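PDB 6WQV: endoglucanase from Ruminococcus champanellensis, which probably cleaves internal beta-1,4 bonds of cellulose, xylan and related plant polysaccharides as a broad-specificity family 5 glycoside hydrolase. Local coordinates for residues G26-N31 against I319-N324; A61-V66 against N105-N110; T73-V78 against Y113-I118; L157-M162 against R206-P211. All coordinates share one frame; numbering follows the deposited sequence.

Interaction 1. Residues G26-N31 against I319-N324; sequences GWNLGN and IWWDNN. With BGC (beta-D-glucopyranose), chain E; GLC (alpha-D-glucopyranose), chain B.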
# COMPACT_ATOMS: atom_id res chain seq x y z
N GLY A 26 3.29 10.24 -2.75
CA GLY A 26 1.96 9.69 -2.61
C GLY A 26 1.41 9.75 -1.19
O GLY A 26 2.13 10.00 -0.22
N TRP A 27 0.11 9.47 -1.08
CA TRP A 27 -0.66 9.55 0.15
C TRP A 27 -1.62 8.37 0.21
O TRP A 27 -2.28 8.06 -0.79
CB TRP A 27 -1.44 10.87 0.15
CG TRP A 27 -2.27 11.23 1.34
CD1 TRP A 27 -1.86 11.94 2.44
CD2 TRP A 27 -3.67 10.98 1.52
NE1 TRP A 27 -2.92 12.15 3.29
CE2 TRP A 27 -4.04 11.55 2.76
CE3 TRP A 27 -4.64 10.31 0.77
CZ2 TRP A 27 -5.34 11.47 3.26
CZ3 TRP A 27 -5.94 10.25 1.26
CH2 TRP A 27 -6.28 10.83 2.49
N ASN A 28 -1.66 7.70 1.36
CA ASN A 28 -2.57 6.58 1.60
C ASN A 28 -3.85 7.08 2.26
O ASN A 28 -3.78 7.81 3.26
CB ASN A 28 -1.98 5.55 2.57
CG ASN A 28 -1.01 4.58 1.94
OD1 ASN A 28 -1.40 3.56 1.38
ND2 ASN A 28 0.27 4.88 2.07
N LEU A 29 -4.99 6.63 1.75
CA LEU A 29 -6.30 6.79 2.41
C LEU A 29 -6.45 5.71 3.48
O LEU A 29 -7.18 4.72 3.33
CB LEU A 29 -7.40 6.69 1.36
CG LEU A 29 -8.84 6.95 1.81
CD1 LEU A 29 -9.07 8.42 2.14
CD2 LEU A 29 -9.84 6.49 0.78
N GLY A 30 -5.73 5.90 4.58
CA GLY A 30 -5.62 4.84 5.57
C GLY A 30 -6.79 4.76 6.53
O GLY A 30 -7.50 5.73 6.81
N ASN A 31 -6.97 3.55 7.09
CA ASN A 31 -8.01 3.25 8.08
C ASN A 31 -9.43 3.59 7.59
O ASN A 31 -10.30 3.98 8.37
CB ASN A 31 -7.73 3.93 9.43
CG ASN A 31 -6.72 3.18 10.27
OD1 ASN A 31 -6.08 2.24 9.80
ND2 ASN A 31 -6.57 3.59 11.52
N ILE A 319 5.16 6.92 -0.19
CA ILE A 319 3.72 7.13 -0.00
C ILE A 319 3.42 7.18 1.50
O ILE A 319 3.55 6.17 2.20
CB ILE A 319 2.88 6.04 -0.69
CG1 ILE A 319 3.32 5.85 -2.14
CG2 ILE A 319 1.40 6.39 -0.63
CD1 ILE A 319 2.41 4.93 -2.97
N TRP A 320 3.00 8.35 1.98
CA TRP A 320 2.73 8.55 3.40
C TRP A 320 1.49 7.76 3.82
O TRP A 320 0.48 7.74 3.11
CB TRP A 320 2.52 10.05 3.70
CG TRP A 320 2.19 10.32 5.15
CD1 TRP A 320 0.96 10.25 5.75
CD2 TRP A 320 3.11 10.65 6.19
NE1 TRP A 320 1.06 10.52 7.10
CE2 TRP A 320 2.37 10.78 7.39
CE3 TRP A 320 4.49 10.87 6.22
CZ2 TRP A 320 2.98 11.10 8.60
CZ3 TRP A 320 5.08 11.20 7.42
CH2 TRP A 320 4.33 11.31 8.60
N TRP A 321 1.54 7.15 5.01
CA TRP A 321 0.39 6.45 5.58
C TRP A 321 -0.42 7.43 6.44
O TRP A 321 0.03 7.80 7.52
CB TRP A 321 0.84 5.26 6.42
CG TRP A 321 -0.28 4.56 7.09
CD1 TRP A 321 -0.61 4.60 8.42
CD2 TRP A 321 -1.25 3.70 6.47
NE1 TRP A 321 -1.72 3.83 8.66
CE2 TRP A 321 -2.13 3.26 7.48
CE3 TRP A 321 -1.45 3.26 5.16
CZ2 TRP A 321 -3.20 2.42 7.21
CZ3 TRP A 321 -2.51 2.42 4.89
CH2 TRP A 321 -3.37 2.00 5.91
N ASP A 322 -1.60 7.84 5.97
CA ASP A 322 -2.42 8.83 6.67
C ASP A 322 -3.69 8.15 7.19
O ASP A 322 -4.63 7.89 6.42
CB ASP A 322 -2.77 10.01 5.76
CG ASP A 322 -3.30 11.20 6.54
OD1 ASP A 322 -3.89 10.98 7.61
OD2 ASP A 322 -3.15 12.34 6.05
N ASN A 323 -3.74 7.89 8.50
CA ASN A 323 -4.90 7.27 9.10
C ASN A 323 -5.81 8.26 9.82
O ASN A 323 -6.68 7.85 10.59
CB ASN A 323 -4.50 6.13 10.05
CG ASN A 323 -3.77 6.61 11.28
OD1 ASN A 323 -3.46 7.80 11.43
ND2 ASN A 323 -3.48 5.68 12.18
N ASN A 324 -5.62 9.56 9.59
CA ASN A 324 -6.55 10.58 10.08
C ASN A 324 -6.62 10.61 11.61
O ASN A 324 -7.62 11.03 12.18
CB ASN A 324 -7.95 10.41 9.47
CG ASN A 324 -8.84 11.61 9.67
OD1 ASN A 324 -8.41 12.74 9.47
ND2 ASN A 324 -10.08 11.37 10.06
C2 BGC E . -3.00 1.79 11.45
C3 BGC E . -3.66 1.49 12.76
C4 BGC E . -4.60 0.32 12.67
C5 BGC E . -3.91 -0.91 12.11
C6 BGC E . -4.80 -2.08 11.84
C1 BGC E . -2.29 0.56 10.89
O2 BGC E . -2.04 2.86 11.60
O3 BGC E . -4.40 2.69 13.19
O4 BGC E . -5.05 -0.07 14.02
O5 BGC E . -3.28 -0.56 10.81
O6 BGC E . -4.00 -3.22 11.51
C1 GLC B . 1.22 -1.63 7.80
C2 GLC B . -0.25 -1.68 7.42
C3 GLC B . -1.14 -0.59 7.83
C4 GLC B . -0.89 -0.20 9.26
C5 GLC B . 0.55 0.27 9.34
C6 GLC B . 0.94 0.92 10.65
O1 GLC B . 2.08 -1.06 6.91
O2 GLC B . -0.30 -1.93 5.98
O3 GLC B . -2.52 -1.09 7.68
O4 GLC B . -1.82 0.81 9.65
O5 GLC B . 1.44 -0.89 9.11
O6 GLC B . 0.86 0.03 11.68
O HOH W 1 -7.89 6.14 12.34
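The glucan-binding pocket takes part of its wall from Trp321, Asn31 and Asn323, with Gly30 backing the indole. The Trp321 indole lies between protein and sugar. Gly30 CA sits over one face in a CH-pi contact, 3.9 Å from the centroid of the six-membered ring of Trp321, and GLC C3 lies over the opposite face, 3.7 Å above the indole plane and offset toward its rim. Glycine suits this place because a CB on it would run into the indole and the Asp322 carbonyl. At the ring edge, Trp321 NE1 donates to BGC O2 (3.1 Å). A serine in place of Trp321 would probably take away the indole face against which GLC C3 rests, and leave BGC O2 without the indole donor. Asn31 and Asn323 point the same way, their amide planes 49° apart. Asn31 ND2 donates to BGC O3 at 2.9 Å; Asn323 ND2, also bonded to Glu331 O, reaches the same O3 at 3.3 Å.

Below the sugar, the first and last strands of the (beta/alpha)8 barrel, 26-29 and 318-322, run parallel and close the cylinder. Trp320 N bonds to Gly26 O, while Trp320 O is gripped twice by Asn28: by its backbone N at 2.8 Å, almost in line with the carbonyl, and by its ND2 at 3.1 Å from above the carbonyl plane. The Asn28 OD1 is taken by Arg75. On the helix-covered face, Trp27 NE1 meets Asp322 OD2 on the anti side at 2.8 Å, ring and carboxylate planes 70° apart. The other oxygen, Asp322 OD1, accepts from Asn324 N and forms an Asx turn.

Interaction 2. Residues A61-V66 against N105-N110; sequences AMIDKV and NYVIDN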
# COMPACT_ATOMS: atom_id res chain seq x y z
N ALA A 61 -13.63 16.31 -2.21
CA ALA A 61 -12.94 17.48 -1.67
C ALA A 61 -11.71 17.09 -0.87
O ALA A 61 -10.72 17.84 -0.83
CB ALA A 61 -13.90 18.28 -0.79
N MET A 62 -11.74 15.95 -0.18
CA MET A 62 -10.57 15.52 0.57
C MET A 62 -9.42 15.18 -0.38
O MET A 62 -8.27 15.57 -0.13
CB MET A 62 -10.90 14.31 1.43
CG MET A 62 -11.87 14.60 2.55
SD MET A 62 -12.48 13.07 3.27
CE MET A 62 -13.81 13.69 4.27
N ILE A 63 -9.73 14.47 -1.47
CA ILE A 63 -8.70 14.10 -2.43
C ILE A 63 -8.20 15.33 -3.18
O ILE A 63 -7.00 15.45 -3.47
CB ILE A 63 -9.23 13.01 -3.39
CG1 ILE A 63 -9.72 11.79 -2.61
CG2 ILE A 63 -8.15 12.60 -4.38
CD1 ILE A 63 -8.72 11.23 -1.66
N ASP A 64 -9.10 16.28 -3.48
CA ASP A 64 -8.66 17.55 -4.05
C ASP A 64 -7.61 18.22 -3.16
O ASP A 64 -6.64 18.82 -3.64
CB ASP A 64 -9.83 18.54 -4.19
CG ASP A 64 -10.85 18.15 -5.26
OD1 ASP A 64 -10.62 17.19 -6.02
OD2 ASP A 64 -11.89 18.84 -5.33
N LYS A 65 -7.84 18.19 -1.84
CA LYS A 65 -6.91 18.80 -0.89
C LYS A 65 -5.57 18.07 -0.86
O LYS A 65 -4.51 18.71 -0.79
CB LYS A 65 -7.55 18.83 0.50
CG LYS A 65 -6.72 19.50 1.57
CD LYS A 65 -6.56 20.98 1.32
CE LYS A 65 -5.92 21.64 2.53
NZ LYS A 65 -5.84 23.11 2.39
N VAL A 66 -5.60 16.74 -0.91
CA VAL A 66 -4.37 15.96 -1.01
C VAL A 66 -3.55 16.39 -2.22
O VAL A 66 -2.34 16.61 -2.12
CB VAL A 66 -4.73 14.46 -1.03
CG1 VAL A 66 -3.53 13.61 -1.38
CG2 VAL A 66 -5.32 14.05 0.33
N ASN A 105 -12.37 6.75 -8.34
CA ASN A 105 -12.62 7.82 -9.30
C ASN A 105 -12.29 9.20 -8.73
O ASN A 105 -11.90 10.09 -9.50
CB ASN A 105 -14.06 7.77 -9.81
CG ASN A 105 -14.28 6.68 -10.83
OD1 ASN A 105 -13.32 6.13 -11.40
ND2 ASN A 105 -15.54 6.35 -11.07
N TYR A 106 -12.45 9.41 -7.42
CA TYR A 106 -12.02 10.69 -6.85
C TYR A 106 -10.56 10.96 -7.20
O TYR A 106 -10.16 12.11 -7.44
CB TYR A 106 -12.14 10.71 -5.32
CG TYR A 106 -13.50 10.58 -4.69
CD1 TYR A 106 -14.66 10.96 -5.34
CD2 TYR A 106 -13.62 10.08 -3.39
CE1 TYR A 106 -15.91 10.82 -4.73
CE2 TYR A 106 -14.84 9.95 -2.78
CZ TYR A 106 -15.98 10.31 -3.44
OH TYR A 106 -17.21 10.18 -2.82
N VAL A 107 -9.74 9.90 -7.20
CA VAL A 107 -8.31 10.00 -7.49
C VAL A 107 -8.07 10.08 -8.99
O VAL A 107 -7.40 11.00 -9.48
CB VAL A 107 -7.59 8.78 -6.88
CG1 VAL A 107 -6.10 8.84 -7.15
CG2 VAL A 107 -7.88 8.66 -5.38
N ILE A 108 -8.63 9.13 -9.74
CA ILE A 108 -8.38 9.06 -11.18
C ILE A 108 -8.87 10.33 -11.87
O ILE A 108 -8.20 10.86 -12.76
CB ILE A 108 -9.02 7.79 -11.77
CG1 ILE A 108 -8.27 6.56 -11.26
CG2 ILE A 108 -9.06 7.86 -13.30
CD1 ILE A 108 -6.86 6.42 -11.82
N ASP A 109 -10.04 10.83 -11.47
CA ASP A 109 -10.61 12.01 -12.11
C ASP A 109 -9.89 13.29 -11.73
O ASP A 109 -10.18 14.35 -12.31
CB ASP A 109 -12.08 12.14 -11.75
CG ASP A 109 -12.92 11.02 -12.30
OD1 ASP A 109 -12.48 10.34 -13.26
OD2 ASP A 109 -14.02 10.80 -11.76
N ASN A 110 -8.99 13.23 -10.76
CA ASN A 110 -8.09 14.32 -10.44
C ASN A 110 -6.77 14.23 -11.19
O ASN A 110 -5.82 14.94 -10.85
CB ASN A 110 -7.82 14.36 -8.94
CG ASN A 110 -8.67 15.38 -8.22
OD1 ASN A 110 -8.80 16.51 -8.68
ND2 ASN A 110 -9.25 14.99 -7.10
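Ile63 supplies the apolar part of this helix-to-helix contact, pointing from helix 60-68 at helix 94-108. Its two branches divide the work. CG1 of Ile63 meets CB of Tyr106 at 3.8 Å, the two side chains crossing at about a right angle, and CG2 of Ile63 rests 4.1 Å from CG2 of Val107. With CG2 anti to the backbone N and CG1 beside it, a beta-branched isoleucine can present a methyl and a methylene to two residues at once. Deeper in, Ile63 also reaches Trp27 of the barrel.

The polar part is a single bond across the contact. Asn110 ND2 donates to Asp64 OD1 at 2.8 Å and 161°, the oxygen lying in the amide plane and being approached almost end-on to its C-O bond; carboxylate and amide stand 78° apart. The same ND2 gives a weak bond to Tyr106 O, 3.0 Å away, so the amide, just past the helical residues, links the carbonyl of Tyr106 to Asp64 on helix 60-68. Asp64 OD1 has a second partner in Lys60, a salt bridge, while Lys67 NZ bonds to Asn110 O.

Apolar groups thus face the barrel, and the charged and amide groups lie toward the partly exposed outer side, where Lys60 probably offsets the negative charge of Asp64.

Interaction 3. Residues T73-V78 against Y113-I118; sequences TVRVPV and YCILNI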
# COMPACT_ATOMS: atom_id res chain seq x y z
N THR A 73 -0.32 11.05 -6.21
CA THR A 73 -0.62 9.62 -6.17
C THR A 73 -1.36 9.33 -4.88
O THR A 73 -0.98 9.84 -3.82
CB THR A 73 0.69 8.82 -6.22
OG1 THR A 73 1.35 9.05 -7.46
CG2 THR A 73 0.45 7.34 -6.06
N VAL A 74 -2.42 8.54 -4.96
CA VAL A 74 -3.16 8.08 -3.79
C VAL A 74 -3.21 6.56 -3.81
O VAL A 74 -3.65 5.96 -4.80
CB VAL A 74 -4.57 8.67 -3.72
CG1 VAL A 74 -5.36 8.05 -2.57
CG2 VAL A 74 -4.50 10.18 -3.57
N ARG A 75 -2.74 5.94 -2.73
CA ARG A 75 -2.93 4.52 -2.51
C ARG A 75 -4.24 4.35 -1.75
O ARG A 75 -4.46 5.00 -0.72
CB ARG A 75 -1.77 3.92 -1.74
CG ARG A 75 -1.91 2.41 -1.44
CD ARG A 75 -0.54 1.87 -1.15
NE ARG A 75 -0.38 0.46 -0.79
CZ ARG A 75 -0.42 -0.01 0.45
NH1 ARG A 75 -0.69 0.78 1.48
NH2 ARG A 75 -0.17 -1.30 0.66
N VAL A 76 -5.12 3.51 -2.29
CA VAL A 76 -6.44 3.23 -1.72
C VAL A 76 -6.41 1.81 -1.16
O VAL A 76 -6.74 0.85 -1.89
CB VAL A 76 -7.55 3.42 -2.76
CG1 VAL A 76 -8.91 3.12 -2.15
CG2 VAL A 76 -7.53 4.84 -3.30
N PRO A 77 -6.02 1.63 0.09
CA PRO A 77 -6.06 0.28 0.68
C PRO A 77 -7.50 -0.16 0.88
O PRO A 77 -8.32 0.60 1.40
CB PRO A 77 -5.33 0.45 2.02
CG PRO A 77 -5.55 1.89 2.39
CD PRO A 77 -5.59 2.64 1.08
N VAL A 78 -7.81 -1.38 0.46
CA VAL A 78 -9.16 -1.90 0.56
C VAL A 78 -9.12 -3.28 1.19
O VAL A 78 -8.43 -4.18 0.69
CB VAL A 78 -9.86 -1.97 -0.81
CG1 VAL A 78 -11.26 -2.55 -0.65
CG2 VAL A 78 -9.89 -0.62 -1.49
N TYR A 113 -2.25 9.40 -10.04
CA TYR A 113 -2.02 7.96 -10.00
C TYR A 113 -2.73 7.37 -8.80
O TYR A 113 -2.88 8.00 -7.75
CB TYR A 113 -0.52 7.67 -9.94
CG TYR A 113 0.12 7.98 -11.27
CD1 TYR A 113 0.59 9.25 -11.55
CD2 TYR A 113 0.20 7.01 -12.26
CE1 TYR A 113 1.14 9.55 -12.78
CE2 TYR A 113 0.75 7.30 -13.49
CZ TYR A 113 1.21 8.57 -13.75
OH TYR A 113 1.77 8.85 -14.98
N CYS A 114 -3.21 6.14 -8.97
CA CYS A 114 -3.98 5.45 -7.95
C CYS A 114 -3.50 4.01 -7.85
O CYS A 114 -3.34 3.34 -8.87
CB CYS A 114 -5.47 5.49 -8.29
SG CYS A 114 -6.53 4.77 -7.04
N ILE A 115 -3.28 3.55 -6.63
CA ILE A 115 -2.91 2.17 -6.33
C ILE A 115 -4.07 1.56 -5.56
O ILE A 115 -4.46 2.07 -4.51
CB ILE A 115 -1.62 2.10 -5.51
CG1 ILE A 115 -0.45 2.66 -6.32
CG2 ILE A 115 -1.33 0.67 -5.07
CD1 ILE A 115 0.68 3.13 -5.45
N LEU A 116 -4.62 0.47 -6.09
CA LEU A 116 -5.72 -0.26 -5.48
C LEU A 116 -5.23 -1.65 -5.10
O LEU A 116 -4.64 -2.35 -5.95
CB LEU A 116 -6.86 -0.38 -6.50
CG LEU A 116 -8.07 -1.22 -6.08
CD1 LEU A 116 -8.74 -0.55 -4.90
CD2 LEU A 116 -9.04 -1.39 -7.23
N ASN A 117 -5.47 -2.07 -3.86
CA ASN A 117 -4.94 -3.34 -3.35
C ASN A 117 -6.03 -4.20 -2.72
O ASN A 117 -7.22 -3.88 -2.77
CB ASN A 117 -3.77 -3.10 -2.37
CG ASN A 117 -4.22 -2.71 -0.97
OD1 ASN A 117 -5.41 -2.67 -0.66
ND2 ASN A 117 -3.24 -2.42 -0.11
N ILE A 118 -5.60 -5.35 -2.18
CA ILE A 118 -6.30 -6.04 -1.10
C ILE A 118 -5.44 -5.86 0.15
O ILE A 118 -4.20 -5.88 0.07
CB ILE A 118 -6.60 -7.52 -1.40
CG1 ILE A 118 -5.36 -8.42 -1.34
CG2 ILE A 118 -7.26 -7.68 -2.77
CD1 ILE A 118 -5.67 -9.89 -1.66
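A beta-alpha-beta unit of the barrel, strand 73-76, helix 94-108 and strand 113-117, sets Val74 beside Cys114 and Arg75 beside Ile115 in parallel register. Three backbone bonds join the strands: Val74 N to Tyr113 O, Ile115 N to Val74 O, and Val76 N to Ile115 O, the last short at 2.7 Å and nearly straight.

Beyond Val76 the ladder changes hands. Asn117 N is buried without a partner, and it is the side chain of Asn117 that continues the pairing: OD1 accepts from Val78 N at 2.9 Å and 165°. Its CG sits between the backbone N and the carbonyl carbon (chi1 79°), which swings the amide across to the other strand. Asn117 ND2, bonded to His119 ND1, stands 3.3 Å above the Arg75 guanidinium plane, toward its rim, as a packing contact and not a bond, the two planes almost perpendicular. An alanine at Asn117 is likely to leave Val78 N without its acceptor and uncover that face of Arg75.

Arg75 is extended into the barrel interior past CG2 of Ile115, which borders the guanidinium edge; it forms a salt bridge with Glu160 and hydrogen bonds with Asn28 and Gln288. On the face toward the helices the groups are apolar: Val78 CG2 meets Leu116 CD1 at 3.6 Å, and Val76 CG2 meets Cys114 SG at 3.9 Å. Apolar residues under the helices and a buried polar network inside are as expected of a TIM-barrel glycoside hydrolase.

Interaction 4. Residues L157-M162 against R206-P211; sequences LIFEGM and RCLMVP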
# COMPACT_ATOMS: atom_id res chain seq x y z
N LEU A 157 -3.95 3.82 -13.12
CA LEU A 157 -4.40 2.86 -12.11
C LEU A 157 -3.45 1.67 -12.07
O LEU A 157 -3.20 1.01 -13.10
CB LEU A 157 -5.82 2.38 -12.36
CG LEU A 157 -6.41 1.45 -11.30
CD1 LEU A 157 -6.47 2.14 -9.95
CD2 LEU A 157 -7.78 0.98 -11.76
N ILE A 158 -2.92 1.40 -10.88
CA ILE A 158 -2.01 0.29 -10.59
C ILE A 158 -2.73 -0.65 -9.64
O ILE A 158 -3.37 -0.20 -8.68
CB ILE A 158 -0.74 0.86 -9.93
CG1 ILE A 158 -0.01 1.81 -10.87
CG2 ILE A 158 0.17 -0.26 -9.43
CD1 ILE A 158 0.97 2.72 -10.15
N PHE A 159 -2.62 -1.95 -9.90
CA PHE A 159 -3.13 -2.94 -8.96
C PHE A 159 -1.97 -3.49 -8.11
O PHE A 159 -0.90 -3.81 -8.64
CB PHE A 159 -3.73 -4.14 -9.68
CG PHE A 159 -4.90 -3.85 -10.59
CD1 PHE A 159 -5.73 -2.75 -10.41
CD2 PHE A 159 -5.18 -4.73 -11.61
CE1 PHE A 159 -6.80 -2.55 -11.26
CE2 PHE A 159 -6.24 -4.53 -12.45
CZ PHE A 159 -7.05 -3.44 -12.29
N GLU A 160 -2.20 -3.61 -6.79
CA GLU A 160 -1.26 -4.20 -5.84
C GLU A 160 -1.88 -5.46 -5.25
O GLU A 160 -2.94 -5.40 -4.62
CB GLU A 160 -0.90 -3.21 -4.72
CG GLU A 160 -0.02 -3.86 -3.68
CD GLU A 160 0.52 -2.91 -2.66
OE1 GLU A 160 -0.26 -2.09 -2.15
OE2 GLU A 160 1.73 -3.00 -2.36
N GLY A 161 -1.22 -6.61 -5.46
CA GLY A 161 -1.90 -7.89 -5.26
C GLY A 161 -2.18 -8.27 -3.82
O GLY A 161 -3.15 -8.99 -3.55
N MET A 162 -1.33 -7.84 -2.89
CA MET A 162 -1.47 -8.13 -1.47
C MET A 162 -0.80 -6.99 -0.72
O MET A 162 -0.06 -6.20 -1.30
CB MET A 162 -0.77 -9.44 -1.07
CG MET A 162 -1.33 -10.68 -1.72
SD MET A 162 -0.44 -12.14 -1.20
CE MET A 162 1.05 -12.01 -2.18
N ARG A 206 -1.01 -3.14 -17.78
CA ARG A 206 -1.04 -2.37 -16.54
C ARG A 206 0.17 -2.71 -15.67
O ARG A 206 0.59 -3.87 -15.58
CB ARG A 206 -2.32 -2.70 -15.78
CG ARG A 206 -2.58 -1.81 -14.56
CD ARG A 206 -3.95 -2.07 -13.92
NE ARG A 206 -5.00 -2.10 -14.93
CZ ARG A 206 -5.48 -1.03 -15.56
NH1 ARG A 206 -5.03 0.18 -15.28
NH2 ARG A 206 -6.42 -1.18 -16.49
N CYS A 207 0.73 -1.71 -15.00
CA CYS A 207 1.75 -1.97 -14.00
C CYS A 207 1.12 -2.54 -12.74
O CYS A 207 0.03 -2.12 -12.31
CB CYS A 207 2.54 -0.70 -13.68
SG CYS A 207 3.68 -0.23 -14.99
N LEU A 208 1.80 -3.52 -12.13
CA LEU A 208 1.30 -4.22 -10.96
C LEU A 208 2.36 -4.19 -9.86
O LEU A 208 3.56 -4.22 -10.13
CB LEU A 208 1.00 -5.67 -11.32
CG LEU A 208 0.12 -5.92 -12.55
CD1 LEU A 208 0.02 -7.43 -12.80
CD2 LEU A 208 -1.23 -5.29 -12.40
N MET A 209 1.89 -4.14 -8.62
CA MET A 209 2.76 -4.10 -7.45
C MET A 209 2.59 -5.37 -6.64
O MET A 209 1.47 -5.90 -6.51
CB MET A 209 2.45 -2.87 -6.57
CG MET A 209 2.99 -1.54 -7.11
SD MET A 209 2.32 -0.09 -6.26
CE MET A 209 2.64 -0.62 -4.60
N VAL A 210 3.70 -5.88 -6.11
CA VAL A 210 3.70 -7.08 -5.27
C VAL A 210 4.59 -6.85 -4.05
O VAL A 210 5.67 -6.25 -4.17
CB VAL A 210 4.17 -8.33 -6.03
CG1 VAL A 210 3.13 -8.78 -7.04
CG2 VAL A 210 5.53 -8.09 -6.71
N PRO A 211 4.19 -7.34 -2.88
CA PRO A 211 5.05 -7.22 -1.69
C PRO A 211 5.95 -8.42 -1.48
O PRO A 211 5.65 -9.52 -1.93
CB PRO A 211 4.04 -7.13 -0.55
CG PRO A 211 2.95 -8.09 -1.02
CD PRO A 211 2.88 -7.92 -2.54
O HOH W 2 -0.64 1.12 -14.54
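Phe159 and Arg206 form the close-packed part of this contact, the phenylalanine on strand 157-160 and the arginine among the residues leading into strand 208-211. Arg206 CD sits squarely over the ring, 3.6 Å from the Phe159 centroid and 7° off its normal, a CH-pi contact; the guanidinium beyond is tilted 38° to the ring. A bend at chi3 (-48°) carries the arginine from above the ring to Leu157, where NH1 donates in the guanidinium plane to Leu157 O at 3.0 Å. A long aliphatic chain ending in a flat donor thus serves both ring and carbonyl.

On the opposite face of the sheet, toward the barrel interior, packing is also snug. Met209 bends so that its CE lies 3.4 Å from Glu160 OE2, and its SD is 3.8 Å from Ile158 CG2. The oxygen Glu160 OE1 pairs with Arg75. Between these faces, Met209 N bonds to Phe159 O (2.8 Å) and Gly161 N to Met209 O.

The pairing is looser before this ladder. Phe159 N and Cys207 O are 3.6 Å apart without a hydrogen bond, and a water bridges the two segments instead, donating to Leu157 O and accepting from Cys207 N. At the far end Pro211 CG rests against Met162 O, 3.6 Å away, an oxygen buried without a partner.

Arg206 also donates to Asn203 OD1, Tyr153 O and Asp154 O, so its buried charge is probably spread over several carbonyl dipoles.

Interactions 1, 3 and 4 lie on one closed barrel sheet: strands 26-29 and 73-76 are neighbours, as are 113-117 and 157-160. Interactions 1 and 3, centres about 10 Å apart, meet at Asn28 OD1 and Arg75 NH1 (2.9 Å), and the Arg75 side chain lies about 5 Å from GLC. The salt bridge of Arg75 with Glu160 carries this network on to interaction 4, and Cys114 O accepts from Ile158 N at 2.8 Å. Interaction 2 is the helix layer outside: Val66 CG2 packs 3.7 Å from Trp27 CD2 of interaction 1, and Val107 CG2 lies 3.7 Å from Val74 CB of interaction 3. Of the four, interaction 1 contributes Asn31, Trp321 and Asn323 to the glycan pocket.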